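Long-range contacts in periplasmic divalent cation tolerance protein CutA (Pyrococcus horikoshii, PDB 1UKU), which binds copper(II) at the interface between two trimers and takes part in resistance toward heavy metals: residues 4-9 with 71-76; 25-30 with 63-68; 32-37 with 49-54; 56-61 with 94-99. All blocks are in the same frame, centred on the assembly; numbering follows the deposited sequence.

Contact 1: residues 4-9 with 71-76; sequences VYTTFP and ELHPYD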
loop_
_atom_site.group_PDB
_atom_site.type_symbol
_atom_site.label_atom_id
_atom_site.label_comp_id
_atom_site.label_asym_id
_atom_site.label_seq_id
_atom_site.Cartn_x
_atom_site.Cartn_y
_atom_site.Cartn_z
ATOM N N VAL A 4 4.685 5.929 5.912
ATOM C CA VAL A 4 5.509 4.951 6.602
ATOM C C VAL A 4 4.670 3.700 6.834
ATOM O O VAL A 4 3.581 3.783 7.384
ATOM C CB VAL A 4 6.038 5.499 7.911
ATOM C CG1 VAL A 4 6.853 4.436 8.695
ATOM C CG2 VAL A 4 6.895 6.713 7.619
ATOM N N TYR A 5 5.192 2.561 6.428
ATOM C CA TYR A 5 4.532 1.267 6.614
ATOM C C TYR A 5 5.306 0.466 7.668
ATOM O O TYR A 5 6.524 0.350 7.626
ATOM C CB TYR A 5 4.494 0.488 5.306
ATOM C CG TYR A 5 3.758 -0.838 5.316
ATOM C CD1 TYR A 5 2.400 -0.886 5.521
ATOM C CD2 TYR A 5 4.430 -2.058 5.107
ATOM C CE1 TYR A 5 1.697 -2.101 5.518
ATOM C CE2 TYR A 5 3.726 -3.287 5.104
ATOM C CZ TYR A 5 2.361 -3.283 5.300
ATOM O OH TYR A 5 1.651 -4.472 5.273
ATOM N N THR A 6 4.583 -0.116 8.612
ATOM C CA THR A 6 5.126 -1.051 9.579
ATOM C C THR A 6 4.057 -2.101 9.865
ATOM O O THR A 6 2.912 -1.961 9.466
ATOM C CB THR A 6 5.612 -0.306 10.841
ATOM O OG1 THR A 6 6.323 -1.234 11.680
ATOM C CG2 THR A 6 4.501 0.289 11.666
ATOM N N THR A 7 4.447 -3.190 10.498
ATOM C CA THR A 7 3.514 -4.239 10.825
ATOM C C THR A 7 3.624 -4.560 12.277
ATOM O O THR A 7 4.670 -4.366 12.883
ATOM C CB THR A 7 3.715 -5.502 9.998
ATOM O OG1 THR A 7 4.897 -6.206 10.438
ATOM C CG2 THR A 7 3.906 -5.197 8.532
ATOM N N PHE A 8 2.526 -5.051 12.821
ATOM C CA PHE A 8 2.390 -5.367 14.257
ATOM C C PHE A 8 1.795 -6.754 14.443
ATOM O O PHE A 8 1.068 -7.231 13.588
ATOM C CB PHE A 8 1.465 -4.362 14.965
ATOM C CG PHE A 8 1.968 -2.952 14.980
ATOM C CD1 PHE A 8 2.874 -2.549 15.945
ATOM C CD2 PHE A 8 1.544 -2.013 14.016
ATOM C CE1 PHE A 8 3.337 -1.258 15.979
ATOM C CE2 PHE A 8 2.024 -0.693 14.065
ATOM C CZ PHE A 8 2.939 -0.333 15.041
ATOM N N PRO A 9 2.105 -7.408 15.558
ATOM C CA PRO A 9 1.587 -8.753 15.798
ATOM C C PRO A 9 0.094 -8.829 16.108
ATOM O O PRO A 9 -0.472 -9.896 15.863
ATOM C CB PRO A 9 2.469 -9.242 16.939
ATOM C CG PRO A 9 2.796 -8.007 17.661
ATOM C CD PRO A 9 3.102 -7.015 16.552
ATOM N N GLU A 71 11.572 2.449 19.301
ATOM C CA GLU A 71 11.439 2.447 20.750
ATOM C C GLU A 71 10.109 1.887 21.236
ATOM O O GLU A 71 9.997 1.434 22.384
ATOM C CB GLU A 71 11.612 3.858 21.292
ATOM C CG GLU A 71 13.037 4.349 21.208
ATOM C CD GLU A 71 13.140 5.832 21.434
ATOM O OE1 GLU A 71 12.130 6.492 21.711
ATOM O OE2 GLU A 71 14.280 6.346 21.343
ATOM N N LEU A 72 9.083 1.916 20.394
ATOM C CA LEU A 72 7.752 1.451 20.803
ATOM C C LEU A 72 7.373 0.060 20.270
ATOM O O LEU A 72 6.400 -0.545 20.738
ATOM C CB LEU A 72 6.684 2.447 20.353
ATOM C CG LEU A 72 6.759 3.789 21.068
ATOM C CD1 LEU A 72 5.831 4.791 20.382
ATOM C CD2 LEU A 72 6.372 3.660 22.522
ATOM N N HIS A 73 8.149 -0.450 19.339
ATOM C CA HIS A 73 7.682 -1.594 18.546
ATOM C C HIS A 73 7.813 -2.896 19.317
ATOM O O HIS A 73 8.837 -3.130 19.961
ATOM C CB HIS A 73 8.469 -1.718 17.244
ATOM C CG HIS A 73 7.667 -2.329 16.138
ATOM N ND1 HIS A 73 7.255 -3.641 16.151
ATOM C CD2 HIS A 73 7.167 -1.776 15.012
ATOM C CE1 HIS A 73 6.507 -3.865 15.078
ATOM N NE2 HIS A 73 6.438 -2.741 14.375
ATOM N N PRO A 74 6.797 -3.761 19.243
ATOM C CA PRO A 74 6.924 -5.104 19.843
ATOM C C PRO A 74 7.925 -6.046 19.181
ATOM O O PRO A 74 8.338 -7.029 19.817
ATOM C CB PRO A 74 5.510 -5.680 19.759
ATOM C CG PRO A 74 4.768 -4.834 18.799
ATOM C CD PRO A 74 5.433 -3.495 18.744
ATOM N N TYR A 75 8.306 -5.789 17.937
ATOM C CA TYR A 75 9.305 -6.593 17.275
ATOM C C TYR A 75 10.726 -6.091 17.535
ATOM O O TYR A 75 10.964 -4.900 17.471
ATOM C CB TYR A 75 9.057 -6.634 15.761
ATOM C CG TYR A 75 7.793 -7.369 15.342
ATOM C CD1 TYR A 75 7.163 -8.296 16.170
ATOM C CD2 TYR A 75 7.231 -7.121 14.116
ATOM C CE1 TYR A 75 6.051 -8.989 15.751
ATOM C CE2 TYR A 75 6.106 -7.782 13.688
ATOM C CZ TYR A 75 5.505 -8.710 14.489
ATOM O OH TYR A 75 4.356 -9.334 14.016
ATOM N N ASP A 76 11.645 -7.032 17.773
ATOM C CA ASP A 76 13.084 -6.748 17.832
ATOM C C ASP A 76 13.574 -6.117 16.535
ATOM O O ASP A 76 14.376 -5.182 16.553
ATOM C CB ASP A 76 13.901 -8.034 18.047
ATOM C CG ASP A 76 13.528 -8.776 19.302
ATOM O OD1 ASP A 76 13.360 -8.116 20.353
ATOM O OD2 ASP A 76 13.435 -10.032 19.342
#
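The imidazole of H73 lies over F8 as an offset stack, the two planes only 6° apart and the ring centroids 4.7 Å from each other. Nearly parallel rings leave the edge of the histidine available for polar contacts, and this one uses both of its nitrogens. H73 NE2 faces T7 O at 2.8 Å and T6 OG1 at 3.1 Å; both bonds are weak, the first bent to 115° at the hydrogen. On the far edge ND1 accepts the backbone N-H of Y75 almost straight, at 3.0 Å and close to the ring plane, which fixes the rotation of the imidazole. T6 OG1, swung anti to its own backbone nitrogen (chi1 -171°), is thereby brought to H73, and it is also hydrogen-bonded to A79 O. P74 CD meets the edge of the F8 ring at 3.9 Å, while P74 CG touches P9 CD at 3.5 Å. Y75 closes the far end, its CZ lying 3.6 Å from P9 CD; its hydroxyl is hydrogen-bonded to E50, two residues beyond the copper ligand D48. The turn leaving helix 62-72 is thus fastened to the end of strand 2-8, with helix 11-23 packing against F8 through S13, A14 and V17 and strand 44-57 pairing alongside.

Contact 2: residues 25-30 with 63-68; sequences RLIACA and EELKER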
loop_
_atom_site.group_PDB
_atom_site.type_symbol
_atom_site.label_atom_id
_atom_site.label_comp_id
_atom_site.label_asym_id
_atom_site.label_seq_id
_atom_site.Cartn_x
_atom_site.Cartn_y
_atom_site.Cartn_z
ATOM N N ARG A 25 2.336 13.713 18.280
ATOM C CA ARG A 25 2.159 14.561 17.113
ATOM C C ARG A 25 3.200 14.248 16.010
ATOM O O ARG A 25 3.560 15.063 15.181
ATOM C CB ARG A 25 2.050 16.025 17.578
ATOM C CG ARG A 25 0.700 16.272 18.328
ATOM C CD ARG A 25 -0.390 16.630 17.411
ATOM N NE ARG A 25 -1.697 16.901 18.024
ATOM C CZ ARG A 25 -2.782 17.242 17.329
ATOM N NH1 ARG A 25 -2.727 17.310 16.018
ATOM N NH2 ARG A 25 -3.954 17.472 17.930
ATOM N N LEU A 26 3.602 12.972 15.968
ATOM C CA LEU A 26 4.590 12.514 15.003
ATOM C C LEU A 26 3.987 12.034 13.694
ATOM O O LEU A 26 4.717 11.902 12.717
ATOM C CB LEU A 26 5.496 11.432 15.580
ATOM C CG LEU A 26 6.431 11.972 16.658
ATOM C CD1 LEU A 26 7.132 10.814 17.349
ATOM C CD2 LEU A 26 7.443 12.935 16.059
ATOM N N ILE A 27 2.693 11.732 13.731
ATOM C CA ILE A 27 1.915 11.342 12.546
ATOM C C ILE A 27 0.608 12.092 12.570
ATOM O O ILE A 27 0.131 12.431 13.638
ATOM C CB ILE A 27 1.666 9.799 12.446
ATOM C CG1 ILE A 27 0.758 9.269 13.553
ATOM C CG2 ILE A 27 2.994 9.062 12.407
ATOM C CD1 ILE A 27 0.468 7.769 13.421
ATOM N N ALA A 28 0.036 12.310 11.385
ATOM C CA ALA A 28 -1.293 12.896 11.286
ATOM C C ALA A 28 -2.403 11.859 11.284
ATOM O O ALA A 28 -3.529 12.146 11.681
ATOM C CB ALA A 28 -1.411 13.742 10.048
ATOM N N CYS A 29 -2.095 10.665 10.795
ATOM C CA CYS A 29 -3.098 9.618 10.765
ATOM C C CYS A 29 -2.469 8.288 10.460
ATOM O O CYS A 29 -1.329 8.191 10.007
ATOM C CB CYS A 29 -4.152 9.956 9.759
ATOM S SG CYS A 29 -3.504 9.979 8.182
ATOM N N ALA A 30 -3.225 7.244 10.791
ATOM C CA ALA A 30 -2.864 5.856 10.570
ATOM C C ALA A 30 -4.061 5.099 9.980
ATOM O O ALA A 30 -5.199 5.391 10.318
ATOM C CB ALA A 30 -2.418 5.239 11.825
ATOM N N GLU A 63 13.101 10.944 10.699
ATOM C CA GLU A 63 14.088 10.346 11.594
ATOM C C GLU A 63 13.561 10.235 13.024
ATOM O O GLU A 63 13.763 9.234 13.691
ATOM C CB GLU A 63 15.445 11.107 11.556
ATOM C CG GLU A 63 16.206 10.954 10.241
ATOM C CD GLU A 63 16.574 9.520 9.886
ATOM O OE1 GLU A 63 16.504 8.604 10.738
ATOM O OE2 GLU A 63 16.961 9.320 8.709
ATOM N N GLU A 64 12.859 11.266 13.477
ATOM C CA GLU A 64 12.280 11.236 14.793
ATOM C C GLU A 64 11.225 10.142 14.882
ATOM O O GLU A 64 11.121 9.455 15.877
ATOM C CB GLU A 64 11.695 12.618 15.125
ATOM C CG GLU A 64 11.227 12.761 16.554
ATOM C CD GLU A 64 10.808 14.175 16.918
ATOM O OE1 GLU A 64 10.427 14.334 18.088
ATOM O OE2 GLU A 64 10.824 15.083 16.053
ATOM N N LEU A 65 10.414 10.006 13.836
ATOM C CA LEU A 65 9.346 9.013 13.840
ATOM C C LEU A 65 9.934 7.603 13.819
ATOM O O LEU A 65 9.483 6.720 14.532
ATOM C CB LEU A 65 8.423 9.224 12.643
ATOM C CG LEU A 65 7.361 8.136 12.427
ATOM C CD1 LEU A 65 6.471 7.991 13.635
ATOM C CD2 LEU A 65 6.569 8.411 11.177
ATOM N N LYS A 66 10.948 7.399 12.983
ATOM C CA LYS A 66 11.596 6.113 12.885
ATOM C C LYS A 66 12.173 5.710 14.238
ATOM O O LYS A 66 12.005 4.568 14.672
ATOM C CB LYS A 66 12.693 6.151 11.847
ATOM C CG LYS A 66 13.415 4.813 11.735
ATOM C CD LYS A 66 14.531 4.808 10.726
ATOM C CE LYS A 66 15.832 4.848 11.427
ATOM N NZ LYS A 66 16.721 5.786 10.782
ATOM N N GLU A 67 12.828 6.641 14.925
ATOM C CA GLU A 67 13.371 6.318 16.250
ATOM C C GLU A 67 12.277 5.973 17.235
ATOM O O GLU A 67 12.411 4.998 17.986
ATOM C CB GLU A 67 14.193 7.483 16.813
ATOM C CG GLU A 67 14.705 7.244 18.242
ATOM C CD GLU A 67 15.646 6.043 18.412
ATOM O OE1 GLU A 67 15.716 5.471 19.545
ATOM O OE2 GLU A 67 16.326 5.613 17.467
ATOM N N ARG A 68 11.182 6.731 17.233
ATOM C CA ARG A 68 10.100 6.430 18.149
ATOM C C ARG A 68 9.453 5.072 17.856
ATOM O O ARG A 68 9.134 4.319 18.782
ATOM C CB ARG A 68 9.069 7.551 18.196
ATOM C CG ARG A 68 9.474 8.696 19.067
ATOM C CD ARG A 68 9.741 8.305 20.535
ATOM N NE ARG A 68 8.565 8.160 21.390
ATOM C CZ ARG A 68 8.434 7.272 22.381
ATOM N NH1 ARG A 68 9.379 6.379 22.637
ATOM N NH2 ARG A 68 7.349 7.274 23.124
#
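L26 reaches helix 62-72 with both of its methyl groups, one for each of two neighbouring side chains. L26 CD1 rests against the aliphatic start of R68, 3.6 Å from R68 CG, and L26 CD2 comes to 3.7 Å from E64 CD, the carboxylate carbon. With L26 CG anti to its carbonyl carbon (chi1 -69°), the fork is directed between these two helix positions, which lie one turn apart. The tight, buried part continues inward: L65, its CG anti to the backbone nitrogen, crosses I27 at about a right angle, and I27 CG2 touches L65 CD2 at 3.8 Å. L21 of helix 11-23 packs on both I27 and L65. The helix is therefore joined to the connection that follows helix 11-23, whose end is marked by a Schellman motif at R25, in the GlnB-like alpha/beta fold where both helices lie against one antiparallel sheet. No hydrogen bond spans the two segments. Toward solvent the contact changes character, for the polar ends of the flanking side chains pass beyond the leucine: E64 OE1 forms a salt bridge with K101, and the R68 guanidinium, brought round by bends at chi2 and chi3, pairs with E24 and E71.

Contact 3: residues 32-37 with 49-54; sequences LREHRA and KEVGAI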
loop_
_atom_site.group_PDB
_atom_site.type_symbol
_atom_site.label_atom_id
_atom_site.label_comp_id
_atom_site.label_asym_id
_atom_site.label_seq_id
_atom_site.Cartn_x
_atom_site.Cartn_y
_atom_site.Cartn_z
ATOM N N LEU A 32 -5.069 1.076 9.623
ATOM C CA LEU A 32 -4.686 -0.252 10.117
ATOM C C LEU A 32 -5.564 -1.298 9.490
ATOM O O LEU A 32 -6.772 -1.157 9.470
ATOM C CB LEU A 32 -4.834 -0.348 11.627
ATOM C CG LEU A 32 -3.732 0.326 12.471
ATOM C CD1 LEU A 32 -3.385 1.755 12.084
ATOM C CD2 LEU A 32 -4.090 0.219 13.950
ATOM N N ARG A 33 -4.973 -2.383 9.024
ATOM C CA ARG A 33 -5.743 -3.510 8.486
ATOM C C ARG A 33 -4.938 -4.801 8.617
ATOM O O ARG A 33 -3.726 -4.803 8.533
ATOM C CB ARG A 33 -6.211 -3.293 7.041
ATOM C CG ARG A 33 -5.210 -3.630 5.959
ATOM C CD ARG A 33 -4.094 -2.708 5.888
ATOM N NE ARG A 33 -3.069 -3.091 4.886
ATOM C CZ ARG A 33 -2.111 -3.997 5.044
ATOM N NH1 ARG A 33 -2.029 -4.723 6.127
ATOM N NH2 ARG A 33 -1.198 -4.167 4.093
ATOM N N GLU A 34 -5.644 -5.891 8.859
ATOM C CA GLU A 34 -5.033 -7.210 8.958
ATOM C C GLU A 34 -4.374 -7.680 7.660
ATOM O O GLU A 34 -4.818 -7.363 6.557
ATOM C CB GLU A 34 -6.102 -8.219 9.422
ATOM C CG GLU A 34 -6.538 -8.007 10.863
ATOM C CD GLU A 34 -7.761 -8.837 11.248
ATOM O OE1 GLU A 34 -8.400 -8.515 12.288
ATOM O OE2 GLU A 34 -8.096 -9.813 10.530
ATOM N N HIS A 35 -3.335 -8.496 7.831
ATOM C CA HIS A 35 -2.807 -9.275 6.715
ATOM C C HIS A 35 -2.171 -10.534 7.259
ATOM O O HIS A 35 -2.004 -10.682 8.473
ATOM C CB HIS A 35 -1.814 -8.476 5.858
ATOM C CG HIS A 35 -0.561 -8.093 6.580
ATOM N ND1 HIS A 35 -0.194 -6.785 6.806
ATOM C CD2 HIS A 35 0.431 -8.859 7.097
ATOM C CE1 HIS A 35 0.939 -6.770 7.494
ATOM N NE2 HIS A 35 1.357 -8.013 7.657
ATOM N N ARG A 36 -1.845 -11.441 6.360
ATOM C CA ARG A 36 -1.087 -12.646 6.686
ATOM C C ARG A 36 0.305 -12.497 6.112
ATOM O O ARG A 36 0.505 -12.227 4.904
ATOM C CB ARG A 36 -1.789 -13.880 6.123
ATOM C CG ARG A 36 -3.090 -14.148 6.880
ATOM C CD ARG A 36 -3.968 -15.149 6.228
ATOM N NE ARG A 36 -4.991 -15.626 7.151
ATOM C CZ ARG A 36 -6.170 -15.059 7.359
ATOM N NH1 ARG A 36 -6.534 -13.949 6.717
ATOM N NH2 ARG A 36 -7.010 -15.624 8.235
ATOM N N ALA A 37 1.305 -12.661 6.964
ATOM C CA ALA A 37 2.702 -12.506 6.578
ATOM C C ALA A 37 3.360 -13.878 6.386
ATOM O O ALA A 37 3.107 -14.781 7.141
ATOM C CB ALA A 37 3.468 -11.724 7.610
ATOM N N LYS A 49 -0.176 -13.989 11.467
ATOM C CA LYS A 49 -1.250 -13.005 11.296
ATOM C C LYS A 49 -0.835 -11.728 11.993
ATOM O O LYS A 49 -0.365 -11.736 13.136
ATOM C CB LYS A 49 -2.533 -13.496 11.904
ATOM C CG LYS A 49 -3.067 -14.725 11.272
ATOM C CD LYS A 49 -4.446 -15.061 11.792
ATOM C CE LYS A 49 -5.504 -14.046 11.376
ATOM N NZ LYS A 49 -6.881 -14.415 11.886
ATOM N N GLU A 50 -0.961 -10.633 11.267
ATOM C CA GLU A 50 -0.480 -9.336 11.709
ATOM C C GLU A 50 -1.495 -8.238 11.427
ATOM O O GLU A 50 -2.454 -8.435 10.714
ATOM C CB GLU A 50 0.814 -8.977 10.980
ATOM C CG GLU A 50 2.016 -9.879 11.240
ATOM C CD GLU A 50 3.286 -9.271 10.670
ATOM O OE1 GLU A 50 3.328 -8.846 9.508
ATOM O OE2 GLU A 50 4.296 -9.194 11.402
ATOM N N VAL A 51 -1.198 -7.051 11.957
ATOM C CA VAL A 51 -1.913 -5.829 11.581
ATOM C C VAL A 51 -0.916 -4.897 10.915
ATOM O O VAL A 51 0.080 -4.506 11.556
ATOM C CB VAL A 51 -2.592 -5.183 12.806
ATOM C CG1 VAL A 51 -3.260 -3.849 12.421
ATOM C CG2 VAL A 51 -3.635 -6.161 13.345
ATOM N N GLY A 52 -1.136 -4.572 9.659
ATOM C CA GLY A 52 -0.301 -3.597 8.984
ATOM C C GLY A 52 -0.784 -2.190 9.242
ATOM O O GLY A 52 -1.985 -1.992 9.398
ATOM N N ALA A 53 0.132 -1.234 9.263
ATOM C CA ALA A 53 -0.163 0.169 9.576
ATOM C C ALA A 53 0.481 1.073 8.548
ATOM O O ALA A 53 1.695 1.027 8.327
ATOM C CB ALA A 53 0.339 0.518 10.948
ATOM N N ILE A 54 -0.370 1.866 7.927
ATOM C CA ILE A 54 0.018 2.891 6.984
ATOM C C ILE A 54 -0.080 4.224 7.732
ATOM O O ILE A 54 -1.166 4.677 8.092
ATOM C CB ILE A 54 -0.913 2.883 5.751
ATOM C CG1 ILE A 54 -0.839 1.548 5.002
ATOM C CG2 ILE A 54 -0.528 4.021 4.798
ATOM C CD1 ILE A 54 -2.087 1.226 4.168
HETATM O O HOH W 1 -8.832 -12.336 11.829
HETATM O O HOH W 2 -7.399 -16.924 11.094
#
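The H35 ring meets polar partners at two edge points. E50 OE1 accepts a hydrogen bond from H35 NE2 at 2.8 Å on its anti side, with the carboxylate plane turned 67° from the ring; R33 NH1 donates to ND1 at 2.8 Å, lying in both the imidazole and guanidinium planes. The chain R33-H35-E50 thus fixes the ring's rotation, and the nearby positive guanidinium and negative carboxylate probably polarise it. H35 chi1, 65°, sets the ring between its backbone nitrogen and carbonyl carbon, directed across the strands to E50. G52 lies close by, its CA 3.5 Å from R33 NH1. E50 OE2 is hydrogen-bonded to Y75. The other face of the sheet carries L32 CB against V51 CG1 at 3.9 Å, and K49 CE over one face of the R36 guanidinium. R36 and K49, like charges, run side by side, sharing a water bound only weakly by R36 NH2, while a second water joins K49 NZ to E34 OE2. Four backbone bonds, G52 N to R33 O being 2.8 Å, alternate with non-hydrogen-bonded pairs. This is the antiparallel hairpin of the CutA trimer, its sheet running on into neighbouring subunits, with K49 belonging to the copper site.

Contact 4: residues 56-61 with 94-99; sequences KTREDL and KWLIEE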
loop_
_atom_site.group_PDB
_atom_site.type_symbol
_atom_site.label_atom_id
_atom_site.label_comp_id
_atom_site.label_asym_id
_atom_site.label_seq_id
_atom_site.Cartn_x
_atom_site.Cartn_y
_atom_site.Cartn_z
ATOM N N LYS A 56 0.905 8.438 7.988
ATOM C CA LYS A 56 1.071 9.604 7.106
ATOM C C LYS A 56 1.676 10.726 7.922
ATOM O O LYS A 56 1.178 11.070 8.981
ATOM C CB LYS A 56 -0.272 10.008 6.485
ATOM C CG LYS A 56 -0.984 8.822 5.768
ATOM C CD LYS A 56 -2.457 9.071 5.390
ATOM C CE LYS A 56 -3.431 7.911 5.811
ATOM N NZ LYS A 56 -4.002 7.940 7.264
ATOM N N THR A 57 2.784 11.307 7.438
ATOM C CA THR A 57 3.419 12.406 8.188
ATOM C C THR A 57 4.248 13.286 7.243
ATOM O O THR A 57 4.218 13.104 6.036
ATOM C CB THR A 57 4.235 11.875 9.382
ATOM O OG1 THR A 57 4.552 12.969 10.269
ATOM C CG2 THR A 57 5.559 11.269 8.940
ATOM N N ARG A 58 4.951 14.255 7.824
ATOM C CA ARG A 58 5.843 15.115 7.069
ATOM C C ARG A 58 7.192 14.489 6.862
ATOM O O ARG A 58 7.691 13.776 7.703
ATOM C CB ARG A 58 6.065 16.453 7.781
ATOM C CG ARG A 58 4.821 17.227 8.143
ATOM C CD ARG A 58 5.129 18.675 8.468
ATOM N NE ARG A 58 6.214 18.828 9.423
ATOM C CZ ARG A 58 6.066 19.148 10.697
ATOM N NH1 ARG A 58 4.839 19.269 11.240
ATOM N NH2 ARG A 58 7.136 19.283 11.472
ATOM N N GLU A 59 7.831 14.838 5.754
ATOM C CA GLU A 59 9.194 14.384 5.491
ATOM C C GLU A 59 10.173 14.694 6.614
ATOM O O GLU A 59 11.007 13.867 6.985
ATOM C CB GLU A 59 9.775 15.092 4.277
ATOM C CG GLU A 59 9.293 14.600 2.967
ATOM C CD GLU A 59 8.024 15.252 2.528
ATOM O OE1 GLU A 59 7.376 15.903 3.405
ATOM O OE2 GLU A 59 7.732 15.157 1.305
ATOM N N ASP A 60 10.105 15.923 7.141
ATOM C CA ASP A 60 11.078 16.365 8.127
ATOM C C ASP A 60 10.961 15.623 9.455
ATOM O O ASP A 60 11.862 15.673 10.256
ATOM C CB ASP A 60 10.996 17.886 8.366
ATOM C CG ASP A 60 9.685 18.300 8.980
ATOM O OD1 ASP A 60 8.730 18.479 8.216
ATOM O OD2 ASP A 60 9.572 18.412 10.213
ATOM N N LEU A 61 9.851 14.905 9.675
ATOM C CA LEU A 61 9.664 14.134 10.888
ATOM C C LEU A 61 10.147 12.664 10.775
ATOM O O LEU A 61 10.066 11.925 11.746
ATOM C CB LEU A 61 8.191 14.184 11.330
ATOM C CG LEU A 61 7.674 15.563 11.783
ATOM C CD1 LEU A 61 6.205 15.528 12.025
ATOM C CD2 LEU A 61 8.358 15.951 13.052
ATOM N N LYS A 94 -2.202 20.493 3.851
ATOM C CA LYS A 94 -2.289 21.561 4.857
ATOM C C LYS A 94 -2.784 21.032 6.199
ATOM O O LYS A 94 -2.249 21.378 7.251
ATOM C CB LYS A 94 -3.190 22.687 4.364
ATOM C CG LYS A 94 -3.254 23.875 5.294
ATOM C CD LYS A 94 -1.859 24.450 5.524
ATOM C CE LYS A 94 -1.903 25.867 6.082
ATOM N NZ LYS A 94 -1.929 26.862 4.980
ATOM N N TRP A 95 -3.789 20.170 6.147
ATOM C CA TRP A 95 -4.314 19.540 7.342
ATOM C C TRP A 95 -3.237 18.687 8.018
ATOM O O TRP A 95 -3.044 18.753 9.199
ATOM C CB TRP A 95 -5.535 18.672 6.977
ATOM C CG TRP A 95 -6.040 17.861 8.127
ATOM C CD1 TRP A 95 -6.846 18.286 9.146
ATOM C CD2 TRP A 95 -5.752 16.490 8.397
ATOM N NE1 TRP A 95 -7.073 17.263 10.039
ATOM C CE2 TRP A 95 -6.426 16.141 9.590
ATOM C CE3 TRP A 95 -4.996 15.511 7.751
ATOM C CZ2 TRP A 95 -6.341 14.870 10.136
ATOM C CZ3 TRP A 95 -4.935 14.244 8.306
ATOM C CH2 TRP A 95 -5.581 13.944 9.471
ATOM N N LEU A 96 -2.523 17.890 7.240
ATOM C CA LEU A 96 -1.496 17.040 7.813
ATOM C C LEU A 96 -0.400 17.858 8.502
ATOM O O LEU A 96 0.091 17.485 9.571
ATOM C CB LEU A 96 -0.926 16.146 6.705
ATOM C CG LEU A 96 0.300 15.288 7.025
ATOM C CD1 LEU A 96 0.205 13.998 6.231
ATOM C CD2 LEU A 96 1.611 15.996 6.745
ATOM N N ILE A 97 0.001 18.975 7.880
ATOM C CA ILE A 97 1.000 19.857 8.497
ATOM C C ILE A 97 0.444 20.472 9.796
ATOM O O ILE A 97 1.120 20.532 10.825
ATOM C CB ILE A 97 1.414 20.940 7.491
ATOM C CG1 ILE A 97 2.211 20.317 6.348
ATOM C CG2 ILE A 97 2.237 22.054 8.178
ATOM C CD1 ILE A 97 2.401 21.238 5.148
ATOM N N GLU A 98 -0.805 20.885 9.752
ATOM C CA GLU A 98 -1.444 21.482 10.934
ATOM C C GLU A 98 -1.474 20.509 12.090
ATOM O O GLU A 98 -1.310 20.907 13.245
ATOM C CB GLU A 98 -2.842 21.971 10.605
ATOM C CG GLU A 98 -2.798 23.225 9.764
ATOM C CD GLU A 98 -4.125 23.602 9.150
ATOM O OE1 GLU A 98 -4.154 24.666 8.487
ATOM O OE2 GLU A 98 -5.125 22.864 9.329
ATOM N N GLU A 99 -1.679 19.225 11.786
ATOM C CA GLU A 99 -1.874 18.210 12.827
ATOM C C GLU A 99 -0.589 17.581 13.343
ATOM O O GLU A 99 -0.624 16.796 14.282
ATOM C CB GLU A 99 -2.808 17.114 12.301
ATOM C CG GLU A 99 -4.227 17.586 11.974
ATOM C CD GLU A 99 -5.072 18.077 13.167
ATOM O OE1 GLU A 99 -6.207 18.518 12.875
ATOM O OE2 GLU A 99 -4.675 18.079 14.371
#
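Apolar contacts carry this junction, and L96 supplies most of them. Its CG is anti to the backbone nitrogen (chi1 172°), so the two methyls point from the helix onto the chain where strand 44-57 ends: CD1 lies 4.0 Å from K56 CB, and CD2 reaches R58 CG at 3.7 Å and the carbonyl carbon T57 C at 3.8 Å. Next along the helix, I97 CG1 meets R58 CD at 4.0 Å, the two side chains crossing at about a right angle. R58 therefore lends its methylenes to the helix and keeps its charge for other partners.

The polar interactions lie within the segments or beyond them, none passing between the two. D60 is gripped side-on by R58: NE donates to OD1 at 2.8 Å and NH2 to OD2 at 2.9 Å, each through a syn lone pair and close to the guanidinium plane. That paired grip fixes the turn of the guanidinium, with L61 CD1 over the centre of one face. R58 NH1 also bonds K101 O, while T57 OG1 is tied to L26 O.

Helix 90-99 thus sits beside the end of strand 44-57, just before the short 3-10 turn 59-61 that leads into helix 62-72; M1 and A28 also touch L96, and strand 2-8 packs against K56 and T57.

How the contacts relate
All four contacts are built on one antiparallel sheet with the helices around it, which illustrates how a small fold ties distant pieces of chain to a common frame. Contact 3 lies within the loops closed by contacts 1 and 2, and precedes contact 4; contacts 1 and 4 cross, as do 2 and 4. Contacts 1 and 2 share helix 62-72, their centres about 12 Å apart, whereas 3 and 4 share strand 44-57 yet lie about 23 Å apart. Contacts 2 and 4, about 10 Å apart, are joined by the R25-E99 salt bridge. Contact 3, with contact 1 nearby, holds part of the copper site; contacts 2 and 4 lie across the chain's centre from it.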